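Local coordinates for protein response regulator (Colwellia psychrerythraea, PDB 3EQZ) that is a response regulator with a CheY-like receiver domain, the module that in this family generally takes part in two-component signalling, at residues I8-D12 with T13-N17. Residues are numbered along the deposited sequence; the frame is centred on the assembly and turned at random.
Sequences IVDDD and TLTCN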
loop_
_atom_site.group_PDB
_atom_site.type_symbol
_atom_site.label_atom_id
_atom_site.label_comp_id
_atom_site.label_asym_id
_atom_site.label_seq_id
_atom_site.Cartn_x
_atom_site.Cartn_y
_atom_site.Cartn_z
ATOM N N ILE B 8 5.151 0.746 -27.071
ATOM C CA ILE B 8 5.367 1.784 -26.091
ATOM C C ILE B 8 4.146 2.709 -26.072
ATOM O O ILE B 8 3.803 3.307 -27.103
ATOM C CB ILE B 8 6.606 2.657 -26.424
ATOM C CG1 ILE B 8 7.857 1.793 -26.407
ATOM C CG2 ILE B 8 6.734 3.856 -25.409
ATOM C CD1 ILE B 8 9.081 2.410 -27.084
ATOM N N VAL B 9 3.502 2.813 -24.906
ATOM C CA VAL B 9 2.293 3.625 -24.760
ATOM C C VAL B 9 2.546 4.763 -23.738
ATOM O O VAL B 9 2.676 4.546 -22.523
ATOM C CB VAL B 9 1.096 2.747 -24.382
ATOM C CG1 VAL B 9 -0.215 3.521 -24.482
ATOM C CG2 VAL B 9 1.102 1.460 -25.245
ATOM N N ASP B 10 2.625 5.989 -24.247
ATOM C CA ASP B 10 3.040 7.117 -23.420
ATOM C C ASP B 10 2.697 8.328 -24.228
ATOM O O ASP B 10 3.191 8.478 -25.358
ATOM C CB ASP B 10 4.556 7.060 -23.233
ATOM C CG ASP B 10 5.094 8.132 -22.269
ATOM O OD1 ASP B 10 4.331 9.048 -21.831
ATOM O OD2 ASP B 10 6.302 8.021 -21.927
ATOM N N ASP B 11 1.862 9.211 -23.689
ATOM C CA ASP B 11 1.481 10.393 -24.483
ATOM C C ASP B 11 2.495 11.563 -24.371
ATOM O O ASP B 11 2.314 12.617 -24.963
ATOM C CB ASP B 11 0.053 10.833 -24.170
ATOM C CG ASP B 11 -0.116 11.255 -22.735
ATOM O OD1 ASP B 11 0.848 11.179 -21.949
ATOM O OD2 ASP B 11 -1.214 11.683 -22.390
ATOM N N ASP B 12 3.570 11.363 -23.620
ATOM C CA ASP B 12 4.583 12.394 -23.512
ATOM C C ASP B 12 5.668 12.114 -24.557
ATOM O O ASP B 12 6.329 11.084 -24.552
ATOM C CB ASP B 12 5.154 12.448 -22.095
ATOM C CG ASP B 12 6.176 13.574 -21.913
ATOM O OD1 ASP B 12 7.357 13.405 -22.283
ATOM O OD2 ASP B 12 5.803 14.636 -21.384
ATOM N N THR B 13 5.819 13.049 -25.478
ATOM C CA THR B 13 6.650 12.833 -26.641
ATOM C C THR B 13 8.110 12.602 -26.267
ATOM O O THR B 13 8.759 11.753 -26.838
ATOM C CB THR B 13 6.486 14.010 -27.619
ATOM O OG1 THR B 13 5.144 13.986 -28.138
ATOM C CG2 THR B 13 7.482 13.874 -28.802
ATOM N N LEU B 14 8.621 13.364 -25.305
ATOM C CA LEU B 14 10.009 13.220 -24.868
ATOM C C LEU B 14 10.317 11.875 -24.176
ATOM O O LEU B 14 11.303 11.225 -24.506
ATOM C CB LEU B 14 10.372 14.366 -23.951
ATOM C CG LEU B 14 10.426 15.708 -24.734
ATOM C CD1 LEU B 14 10.685 16.889 -23.805
ATOM C CD2 LEU B 14 11.487 15.618 -25.795
ATOM N N THR B 15 9.485 11.470 -23.203
ATOM C CA THR B 15 9.780 10.237 -22.454
ATOM C C THR B 15 9.468 9.053 -23.347
ATOM O O THR B 15 10.152 8.027 -23.301
ATOM C CB THR B 15 9.046 10.149 -21.081
ATOM O OG1 THR B 15 7.663 10.480 -21.240
ATOM C CG2 THR B 15 9.706 11.099 -20.056
ATOM N N CYS B 16 8.486 9.234 -24.223
ATOM C CA CYS B 16 8.216 8.245 -25.252
ATOM C C CYS B 16 9.394 7.932 -26.196
ATOM O O CYS B 16 9.721 6.763 -26.498
ATOM C CB CYS B 16 7.024 8.714 -26.087
ATOM S SG CYS B 16 6.278 7.357 -27.008
ATOM N N ASN B 17 9.989 9.003 -26.723
ATOM C CA ASN B 17 11.142 8.899 -27.605
ATOM C C ASN B 17 12.358 8.296 -26.876
ATOM O O ASN B 17 13.133 7.481 -27.464
ATOM C CB ASN B 17 11.530 10.290 -28.118
ATOM C CG ASN B 17 12.844 10.270 -28.823
ATOM O OD1 ASN B 17 13.869 10.764 -28.305
ATOM N ND2 ASN B 17 12.862 9.609 -29.989
#
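Cys16 N closes the first helical turn on Asp12 O at 2.9 Å, just where the chain leaves strand 6-9, passes through three consecutive aspartates and winds into helix 13-23. Asp12 is the N-cap: CG lies anti to its backbone N (chi1 -177°), which swings the carboxylate over the helix start. Its OD1 takes the Thr15 N-H on its anti lone pair at 3.0 Å, with an N-H...OD1 angle of 165°. Thr15 OG1 sits between two carboxylates, 2.9 Å from Asp10 OD2 and 3.1 Å from Asp12 OD1; its single proton can serve one of them at a time. The other oxygen of Asp10, OD1, closes an Asx turn by accepting Asp12 N at 3.0 Å, met from above the carboxylate plane. On the strand side of the turn, Cys16 SG packs 3.9 Å from Ile8 CG2, and both side chains also touch Ala32 on the neighbouring strand 30-33. This is the first strand-to-helix turn of the receiver fold, where family members carry an acidic cluster; Asp10 also touches Asp53. The backbone bond from Asp12 N restrains the Asp10 carboxylate, the Thr15 hydroxyl may add to this when its proton turns that way, and the helix start would be expected to stabilise negative charge on Asp12.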